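PDB 3U3W: transcriptional activator PlcR protein from Bacillus thuringiensis, which activates transcription of virulence genes, binding DNA through a helix-turn-helix domain in response to the quorum-sensing peptide PapR. Local coordinates for residues R90-L102 with L115-K128. Residues are numbered along the deposited sequence; the frame is centred on the assembly and turned at random.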
ATOM      1  N   ARG A  90      11.293  15.665 -11.223  1.00 33.19           N
ATOM      2  CA  ARG A  90      11.174  17.110 -11.173  1.00 38.39           C
ATOM      3  C   ARG A  90      12.012  17.694 -10.027  1.00 35.09           C
ATOM      4  O   ARG A  90      11.504  18.149  -9.001  1.00 35.44           O
ATOM      5  CB  ARG A  90       9.695  17.497 -11.131  1.00 31.13           C
ATOM      6  CG  ARG A  90       9.012  17.166 -12.467  1.00 42.79           C
ATOM      7  CD  ARG A  90       7.486  17.065 -12.388  1.00 38.12           C
ATOM      8  NE  ARG A  90       6.888  18.295 -11.894  1.00 46.36           N
ATOM      9  CZ  ARG A  90       5.587  18.470 -11.664  1.00 71.02           C
ATOM     10  NH1 ARG A  90       4.727  17.477 -11.889  1.00 51.94           N
ATOM     11  NH2 ARG A  90       5.142  19.644 -11.205  1.00 50.81           N
ATOM     12  N   TYR A  91      13.324  17.681 -10.232  1.00 33.53           N
ATOM     13  CA  TYR A  91      14.264  17.986  -9.163  1.00 34.70           C
ATOM     14  C   TYR A  91      14.384  19.466  -8.822  1.00 34.17           C
ATOM     15  O   TYR A  91      14.593  19.820  -7.652  1.00 31.57           O
ATOM     16  CB  TYR A  91      15.624  17.346  -9.452  1.00 30.22           C
ATOM     17  CG  TYR A  91      15.587  15.827  -9.319  1.00 27.65           C
ATOM     18  CD1 TYR A  91      15.466  15.224  -8.065  1.00 22.06           C
ATOM     19  CD2 TYR A  91      15.665  15.005 -10.440  1.00 28.52           C
ATOM     20  CE1 TYR A  91      15.432  13.852  -7.926  1.00 21.33           C
ATOM     21  CE2 TYR A  91      15.635  13.622 -10.316  1.00 30.56           C
ATOM     22  CZ  TYR A  91      15.518  13.049  -9.059  1.00 31.88           C
ATOM     23  OH  TYR A  91      15.469  11.678  -8.937  1.00 24.35           O
ATOM     24  N   LYS A  92      14.249  20.324  -9.831  1.00 26.83           N
ATOM     25  CA  LYS A  92      14.164  21.767  -9.599  1.00 37.96           C
ATOM     26  C   LYS A  92      13.052  22.087  -8.589  1.00 40.95           C
ATOM     27  O   LYS A  92      13.296  22.711  -7.547  1.00 34.81           O
ATOM     28  CB  LYS A  92      13.902  22.518 -10.910  1.00 36.21           C
ATOM     29  CG  LYS A  92      14.950  23.592 -11.253  1.00 64.33           C
ATOM     30  CD  LYS A  92      15.154  24.612 -10.116  1.00 70.34           C
ATOM     31  CE  LYS A  92      16.237  25.656 -10.463  1.00 68.30           C
ATOM     32  NZ  LYS A  92      16.578  26.553  -9.305  1.00 58.05           N
ATOM     33  N   GLU A  93      11.836  21.639  -8.891  0.97 27.04           N
ATOM     34  CA  GLU A  93      10.706  21.918  -8.013  0.97 34.22           C
ATOM     35  C   GLU A  93      10.902  21.344  -6.622  0.97 31.41           C
ATOM     36  O   GLU A  93      10.623  22.006  -5.634  0.97 35.19           O
ATOM     37  CB  GLU A  93       9.412  21.399  -8.618  0.97 35.39           C
ATOM     38  CG  GLU A  93       9.492  21.308 -10.109  0.97 57.55           C
ATOM     39  CD  GLU A  93       8.134  21.193 -10.742  0.97 68.02           C
ATOM     40  OE1 GLU A  93       7.139  21.522 -10.053  0.97 69.31           O
ATOM     41  OE2 GLU A  93       8.067  20.776 -11.922  0.97 53.93           O
ATOM     42  N   ILE A  94      11.377  20.109  -6.545  1.00 35.14           N
ATOM     43  CA  ILE A  94      11.681  19.523  -5.252  1.00 40.26           C
ATOM     44  C   ILE A  94      12.631  20.413  -4.475  1.00 31.88           C
ATOM     45  O   ILE A  94      12.438  20.679  -3.283  1.00 36.53           O
ATOM     46  CB  ILE A  94      12.310  18.136  -5.417  1.00 36.90           C
ATOM     47  CG1 ILE A  94      11.294  17.213  -6.103  1.00 35.56           C
ATOM     48  CG2 ILE A  94      12.802  17.608  -4.054  1.00 18.84           C
ATOM     49  CD1 ILE A  94      11.681  15.740  -6.161  1.00 32.52           C
ATOM     50  N   TYR A  95      13.673  20.859  -5.164  1.00 30.84           N
ATOM     51  CA  TYR A  95      14.696  21.707  -4.568  1.00 32.51           C
ATOM     52  C   TYR A  95      14.097  22.983  -3.960  1.00 33.06           C
ATOM     53  O   TYR A  95      14.369  23.330  -2.806  1.00 35.79           O
ATOM     54  CB  TYR A  95      15.758  22.045  -5.624  1.00 29.71           C
ATOM     55  CG  TYR A  95      16.848  22.953  -5.135  1.00 34.38           C
ATOM     56  CD1 TYR A  95      17.944  22.445  -4.433  1.00 40.16           C
ATOM     57  CD2 TYR A  95      16.794  24.324  -5.374  1.00 33.71           C
ATOM     58  CE1 TYR A  95      18.953  23.275  -3.982  1.00 33.57           C
ATOM     59  CE2 TYR A  95      17.805  25.164  -4.935  1.00 38.36           C
ATOM     60  CZ  TYR A  95      18.873  24.638  -4.240  1.00 42.99           C
ATOM     61  OH  TYR A  95      19.856  25.481  -3.797  1.00 49.78           O
ATOM     62  N   ASN A  96      13.276  23.674  -4.741  1.00 31.80           N
ATOM     63  CA  ASN A  96      12.575  24.867  -4.259  1.00 39.98           C
ATOM     64  C   ASN A  96      11.536  24.578  -3.182  1.00 39.23           C
ATOM     65  O   ASN A  96      11.496  25.254  -2.144  1.00 36.16           O
ATOM     66  CB  ASN A  96      11.906  25.603  -5.419  1.00 37.77           C
ATOM     67  CG  ASN A  96      12.906  26.226  -6.365  1.00 33.90           C
ATOM     68  OD1 ASN A  96      13.961  26.707  -5.940  1.00 34.44           O
ATOM     69  ND2 ASN A  96      12.587  26.217  -7.654  1.00 45.92           N
ATOM     70  N   LYS A  97      10.700  23.572  -3.430  1.00 35.22           N
ATOM     71  CA  LYS A  97       9.624  23.219  -2.506  1.00 31.92           C
ATOM     72  C   LYS A  97      10.184  22.851  -1.129  1.00 36.77           C
ATOM     73  O   LYS A  97       9.744  23.365  -0.097  1.00 37.46           O
ATOM     74  CB  LYS A  97       8.789  22.071  -3.081  1.00 36.51           C
ATOM     75  CG  LYS A  97       7.806  21.440  -2.098  1.00 33.19           C
ATOM     76  CD  LYS A  97       6.979  20.346  -2.765  1.00 41.47           C
ATOM     77  CE  LYS A  97       5.923  19.796  -1.815  1.00 46.43           C
ATOM     78  NZ  LYS A  97       4.951  20.862  -1.408  1.00 40.60           N
ATOM     79  N   VAL A  98      11.176  21.975  -1.120  1.00 33.02           N
ATOM     80  CA  VAL A  98      11.764  21.501   0.122  1.00 36.72           C
ATOM     81  C   VAL A  98      12.609  22.567   0.838  1.00 42.50           C
ATOM     82  O   VAL A  98      12.645  22.628   2.078  1.00 34.28           O
ATOM     83  CB  VAL A  98      12.607  20.243  -0.146  1.00 35.24           C
ATOM     84  CG1 VAL A  98      13.595  19.999   0.976  1.00 26.93           C
ATOM     85  CG2 VAL A  98      11.690  19.054  -0.353  1.00 32.45           C
ATOM     86  N   TRP A  99      13.299  23.398   0.058  1.00 39.14           N
ATOM     87  CA  TRP A  99      14.064  24.494   0.646  1.00 46.35           C
ATOM     88  C   TRP A  99      13.156  25.457   1.426  1.00 35.67           C
ATOM     89  O   TRP A  99      13.477  25.858   2.545  1.00 36.10           O
ATOM     90  CB  TRP A  99      14.886  25.252  -0.404  1.00 44.28           C
ATOM     91  CG  TRP A  99      15.537  26.436   0.195  1.00 38.33           C
ATOM     92  CD1 TRP A  99      15.205  27.749  -0.008  1.00 44.55           C
ATOM     93  CD2 TRP A  99      16.593  26.435   1.171  1.00 42.34           C
ATOM     94  NE1 TRP A  99      16.008  28.565   0.762  1.00 33.54           N
ATOM     95  CE2 TRP A  99      16.869  27.784   1.492  1.00 42.06           C
ATOM     96  CE3 TRP A  99      17.345  25.427   1.787  1.00 46.41           C
ATOM     97  CZ2 TRP A  99      17.863  28.150   2.410  1.00 41.82           C
ATOM     98  CZ3 TRP A  99      18.340  25.793   2.699  1.00 48.61           C
ATOM     99  CH2 TRP A  99      18.584  27.146   3.002  1.00 35.54           C
ATOM    100  N   ASN A 100      12.016  25.807   0.839  1.00 37.97           N
ATOM    101  CA  ASN A 100      11.037  26.656   1.527  1.00 48.68           C
ATOM    102  C   ASN A 100      10.583  26.081   2.852  1.00 43.50           C
ATOM    103  O   ASN A 100      10.551  26.778   3.862  1.00 47.59           O
ATOM    104  CB  ASN A 100       9.836  26.962   0.630  1.00 36.29           C
ATOM    105  CG  ASN A 100      10.173  27.993  -0.436  1.00 65.75           C
ATOM    106  OD1 ASN A 100      11.100  28.793  -0.262  1.00 60.73           O
ATOM    107  ND2 ASN A 100       9.434  27.978  -1.543  1.00 57.72           N
ATOM    108  N   GLU A 101      10.249  24.798   2.845  1.00 46.20           N
ATOM    109  CA  GLU A 101       9.853  24.126   4.064  1.00 40.99           C
ATOM    110  C   GLU A 101      10.996  24.094   5.078  1.00 44.65           C
ATOM    111  O   GLU A 101      10.781  24.216   6.284  1.00 49.55           O
ATOM    112  CB  GLU A 101       9.379  22.708   3.749  1.00 40.11           C
ATOM    113  CG  GLU A 101       8.769  22.003   4.939  1.00 43.24           C
ATOM    114  CD  GLU A 101       7.441  22.625   5.354  1.00 57.31           C
ATOM    115  OE1 GLU A 101       6.731  23.138   4.456  1.00 50.54           O
ATOM    116  OE2 GLU A 101       7.118  22.607   6.569  1.00 43.92           O
ATOM    117  N   LEU A 102      12.213  23.914   4.579  1.00 46.21           N
ATOM    118  CA  LEU A 102      13.378  23.760   5.446  1.00 50.34           C
ATOM    119  C   LEU A 102      13.691  25.028   6.227  1.00 56.18           C
ATOM    120  O   LEU A 102      14.209  24.962   7.347  1.00 54.80           O
ATOM    121  CB  LEU A 102      14.607  23.330   4.631  1.00 37.06           C
ATOM    122  CG  LEU A 102      14.804  21.822   4.486  1.00 44.49           C
ATOM    123  CD1 LEU A 102      15.803  21.483   3.370  1.00 38.06           C
ATOM    124  CD2 LEU A 102      15.263  21.256   5.829  1.00 35.60           C
ATOM    125  N   LEU A 115      13.207  15.986   4.636  1.00 36.78           N
ATOM    126  CA  LEU A 115      13.480  17.190   3.839  1.00 34.84           C
ATOM    127  C   LEU A 115      14.943  17.275   3.369  1.00 29.43           C
ATOM    128  O   LEU A 115      15.222  17.526   2.198  1.00 29.22           O
ATOM    129  CB  LEU A 115      13.129  18.444   4.637  1.00 34.28           C
ATOM    130  CG  LEU A 115      11.699  18.623   5.156  1.00 38.69           C
ATOM    131  CD1 LEU A 115      11.675  19.775   6.151  1.00 28.88           C
ATOM    132  CD2 LEU A 115      10.682  18.822   4.014  1.00 28.06           C
ATOM    133  N   GLN A 116      15.861  17.071   4.305  1.00 20.00           N
ATOM    134  CA  GLN A 116      17.293  17.124   4.033  1.00 38.28           C
ATOM    135  C   GLN A 116      17.739  16.062   3.029  1.00 37.12           C
ATOM    136  O   GLN A 116      18.438  16.380   2.066  1.00 31.49           O
ATOM    137  CB  GLN A 116      18.094  17.010   5.339  1.00 30.78           C
ATOM    138  CG  GLN A 116      17.865  18.190   6.285  1.00 45.86           C
ATOM    139  CD  GLN A 116      18.897  18.282   7.396  1.00 57.32           C
ATOM    140  OE1 GLN A 116      18.927  17.447   8.305  1.00 68.18           O
ATOM    141  NE2 GLN A 116      19.750  19.302   7.330  1.00 66.81           N
ATOM    142  N   TRP A 117      17.330  14.811   3.263  1.00 30.78           N
ATOM    143  CA  TRP A 117      17.535  13.730   2.298  1.00 24.13           C
ATOM    144  C   TRP A 117      17.101  14.187   0.906  1.00 34.38           C
ATOM    145  O   TRP A 117      17.904  14.180  -0.028  1.00 26.56           O
ATOM    146  CB  TRP A 117      16.809  12.441   2.758  1.00 33.01           C
ATOM    147  CG  TRP A 117      16.452  11.450   1.681  1.00 33.96           C
ATOM    148  CD1 TRP A 117      17.198  11.108   0.585  1.00 36.38           C
ATOM    149  CD2 TRP A 117      15.238  10.687   1.587  1.00 32.10           C
ATOM    150  NE1 TRP A 117      16.523  10.173  -0.179  1.00 34.89           N
ATOM    151  CE2 TRP A 117      15.318   9.907   0.414  1.00 29.43           C
ATOM    152  CE3 TRP A 117      14.095  10.587   2.384  1.00 40.46           C
ATOM    153  CZ2 TRP A 117      14.297   9.053   0.019  1.00 32.66           C
ATOM    154  CZ3 TRP A 117      13.085   9.723   1.990  1.00 36.12           C
ATOM    155  CH2 TRP A 117      13.192   8.977   0.818  1.00 35.69           C
ATOM    156  N   GLN A 118      15.852  14.628   0.768  1.00 28.54           N
ATOM    157  CA  GLN A 118      15.341  15.014  -0.545  1.00 25.98           C
ATOM    158  C   GLN A 118      16.076  16.231  -1.129  1.00 33.46           C
ATOM    159  O   GLN A 118      16.270  16.335  -2.345  1.00 22.33           O
ATOM    160  CB  GLN A 118      13.830  15.289  -0.491  1.00 25.82           C
ATOM    161  CG  GLN A 118      12.996  14.069  -0.173  1.00 28.53           C
ATOM    162  CD  GLN A 118      12.895  13.091  -1.350  1.00 35.44           C
ATOM    163  OE1 GLN A 118      13.109  13.456  -2.509  1.00 32.36           O
ATOM    164  NE2 GLN A 118      12.559  11.845  -1.048  1.00 36.77           N
ATOM    165  N   TYR A 119      16.470  17.154  -0.258  1.00 28.80           N
ATOM    166  CA  TYR A 119      17.121  18.382  -0.693  1.00 35.48           C
ATOM    167  C   TYR A 119      18.513  18.103  -1.272  1.00 36.03           C
ATOM    168  O   TYR A 119      18.858  18.601  -2.342  1.00 29.65           O
ATOM    169  CB  TYR A 119      17.148  19.391   0.464  1.00 38.09           C
ATOM    170  CG  TYR A 119      18.207  20.482   0.405  1.00 42.33           C
ATOM    171  CD1 TYR A 119      18.070  21.592  -0.424  1.00 48.13           C
ATOM    172  CD2 TYR A 119      19.314  20.422   1.232  1.00 49.64           C
ATOM    173  CE1 TYR A 119      19.043  22.594  -0.450  1.00 42.34           C
ATOM    174  CE2 TYR A 119      20.277  21.401   1.218  1.00 64.91           C
ATOM    175  CZ  TYR A 119      20.146  22.482   0.377  1.00 59.78           C
ATOM    176  OH  TYR A 119      21.147  23.440   0.399  1.00 59.26           O
ATOM    177  N   TYR A 120      19.278  17.271  -0.573  1.00 26.83           N
ATOM    178  CA  TYR A 120      20.601  16.857  -1.023  1.00 35.79           C
ATOM    179  C   TYR A 120      20.576  16.096  -2.336  1.00 36.40           C
ATOM    180  O   TYR A 120      21.397  16.363  -3.214  1.00 35.81           O
ATOM    181  CB  TYR A 120      21.270  15.992   0.034  1.00 31.58           C
ATOM    182  CG  TYR A 120      21.710  16.770   1.239  1.00 35.97           C
ATOM    183  CD1 TYR A 120      22.385  17.983   1.108  1.00 36.56           C
ATOM    184  CD2 TYR A 120      21.450  16.296   2.515  1.00 33.76           C
ATOM    185  CE1 TYR A 120      22.801  18.696   2.238  1.00 50.69           C
ATOM    186  CE2 TYR A 120      21.852  16.997   3.644  1.00 40.42           C
ATOM    187  CZ  TYR A 120      22.528  18.191   3.504  1.00 49.01           C
ATOM    188  OH  TYR A 120      22.912  18.866   4.643  1.00 51.00           O
ATOM    189  N   VAL A 121      19.652  15.146  -2.470  1.00 27.96           N
ATOM    190  CA  VAL A 121      19.525  14.393  -3.716  1.00 28.21           C
ATOM    191  C   VAL A 121      19.218  15.351  -4.859  1.00 27.99           C
ATOM    192  O   VAL A 121      19.794  15.265  -5.951  1.00 25.27           O
ATOM    193  CB  VAL A 121      18.408  13.311  -3.652  1.00 27.46           C
ATOM    194  CG1 VAL A 121      18.126  12.756  -5.033  1.00 19.53           C
ATOM    195  CG2 VAL A 121      18.783  12.202  -2.697  1.00 26.32           C
ATOM    196  N   ALA A 122      18.295  16.260  -4.592  1.00 26.23           N
ATOM    197  CA  ALA A 122      17.904  17.253  -5.568  1.00 33.19           C
ATOM    198  C   ALA A 122      19.118  18.125  -5.916  1.00 32.04           C
ATOM    199  O   ALA A 122      19.404  18.379  -7.090  1.00 37.86           O
ATOM    200  CB  ALA A 122      16.761  18.089  -5.026  1.00 20.96           C
ATOM    201  N   ALA A 123      19.842  18.556  -4.890  1.00 20.95           N
ATOM    202  CA  ALA A 123      21.022  19.384  -5.086  1.00 33.59           C
ATOM    203  C   ALA A 123      22.029  18.661  -5.975  1.00 36.98           C
ATOM    204  O   ALA A 123      22.565  19.237  -6.920  1.00 36.18           O
ATOM    205  CB  ALA A 123      21.644  19.748  -3.751  1.00 26.81           C
ATOM    206  N   TYR A 124      22.260  17.389  -5.675  1.00 32.41           N
ATOM    207  CA  TYR A 124      23.195  16.578  -6.435  1.00 26.86           C
ATOM    208  C   TYR A 124      22.751  16.374  -7.883  1.00 36.74           C
ATOM    209  O   TYR A 124      23.559  16.447  -8.814  1.00 34.33           O
ATOM    210  CB  TYR A 124      23.426  15.231  -5.760  1.00 22.91           C
ATOM    211  CG  TYR A 124      23.952  14.215  -6.726  1.00 35.18           C
ATOM    212  CD1 TYR A 124      25.317  14.120  -6.991  1.00 34.91           C
ATOM    213  CD2 TYR A 124      23.085  13.363  -7.407  1.00 26.90           C
ATOM    214  CE1 TYR A 124      25.805  13.191  -7.905  1.00 30.79           C
ATOM    215  CE2 TYR A 124      23.565  12.426  -8.315  1.00 32.44           C
ATOM    216  CZ  TYR A 124      24.931  12.348  -8.560  1.00 28.40           C
ATOM    217  OH  TYR A 124      25.415  11.440  -9.472  1.00 35.52           O
ATOM    218  N   VAL A 125      21.469  16.116  -8.091  1.00 27.42           N
ATOM    219  CA  VAL A 125      21.032  15.837  -9.444  1.00 32.84           C
ATOM    220  C   VAL A 125      21.166  17.107 -10.250  1.00 31.04           C
ATOM    221  O   VAL A 125      21.475  17.069 -11.429  1.00 33.81           O
ATOM    222  CB  VAL A 125      19.579  15.311  -9.494  1.00 33.57           C
ATOM    223  CG1 VAL A 125      19.050  15.306 -10.932  1.00 23.55           C
ATOM    224  CG2 VAL A 125      19.527  13.936  -8.894  1.00 29.03           C
ATOM    225  N   LEU A 126      20.943  18.237  -9.588  1.00 38.64           N
ATOM    226  CA  LEU A 126      21.000  19.534 -10.244  1.00 38.97           C
ATOM    227  C   LEU A 126      22.445  20.019 -10.405  1.00 32.20           C
ATOM    228  O   LEU A 126      22.698  21.094 -10.946  1.00 41.60           O
ATOM    229  CB  LEU A 126      20.149  20.560  -9.476  1.00 39.65           C
ATOM    230  CG  LEU A 126      18.639  20.295  -9.461  1.00 41.90           C
ATOM    231  CD1 LEU A 126      17.910  21.312  -8.599  1.00 34.30           C
ATOM    232  CD2 LEU A 126      18.075  20.287 -10.862  1.00 27.71           C
ATOM    233  N   LYS A 127      23.394  19.228  -9.928  1.00 37.81           N
ATOM    234  CA  LYS A 127      24.805  19.572 -10.083  1.00 48.23           C
ATOM    235  C   LYS A 127      25.191  20.839  -9.313  1.00 37.75           C
ATOM    236  O   LYS A 127      26.131  21.537  -9.672  1.00 43.13           O
ATOM    237  CB  LYS A 127      25.156  19.692 -11.571  1.00 40.40           C
ATOM    238  CG  LYS A 127      24.938  18.378 -12.331  1.00 46.60           C
ATOM    239  CD  LYS A 127      25.275  18.492 -13.811  1.00 50.75           C
ATOM    240  CE  LYS A 127      24.846  17.245 -14.586  1.00 58.56           C
ATOM    241  NZ  LYS A 127      25.592  16.013 -14.191  1.00 60.73           N
ATOM    242  N   LYS A 128      24.452  21.123  -8.249  1.00 37.18           N
ATOM    243  CA  LYS A 128      24.769  22.213  -7.347  1.00 28.19           C
ATOM    244  C   LYS A 128      25.791  21.763  -6.305  1.00 42.40           C
ATOM    245  O   LYS A 128      26.468  22.577  -5.663  1.00 40.61           O
ATOM    246  CB  LYS A 128      23.498  22.710  -6.661  1.00 33.18           C
ATOM    247  CG  LYS A 128      22.493  23.377  -7.612  1.00 36.42           C
ATOM    248  CD  LYS A 128      21.193  23.755  -6.886  1.00 28.37           C
ATOM    249  CE  LYS A 128      20.512  24.964  -7.524  1.00 40.81           C
ATOM    250  NZ  LYS A 128      20.376  24.823  -9.006  1.00 43.45           N
TER
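Helix 91-102 and helix 115-125 pack as an antiparallel hairpin, their N-to-C directions 141° apart and their axes 8.7 Å apart at closest approach, a helical pair of the TPR-type domain. The backbones come nearest at Tyr91 and Ala122, where the small Ala122 lets the helices come close, its CB 3.8 Å from Tyr91 O. The flat Tyr91 ring offers one face to the branched Val125, whose CG2 sits over the ring centre at 4.0 Å in a CH-pi contact. Further along, Tyr119 is a knob among Tyr95, Val98, Trp99 and Leu102. With CG anti to the backbone N (chi1 157°), its ring runs alongside that of Tyr95, the planes 22° apart but slid so far that they barely overlap; Tyr119 CE1 lies 3.6 Å from Tyr95 CE1. Branched Leu102 serves two neighbours at once, CD2 3.7 Å from Leu115 CB and CD1 against Tyr119. On the outer side, the long Lys128 chain lays CD over the Tyr95 face, while its NZ comes within 4.2 Å of Lys92 NZ, probably a mild repulsion. Tyr91 and Val121 also pack on an aromatic side chain of the bound peptide. No hydrogen bond crosses the interface, so shape and apolar packing hold this pair together beside the peptide site.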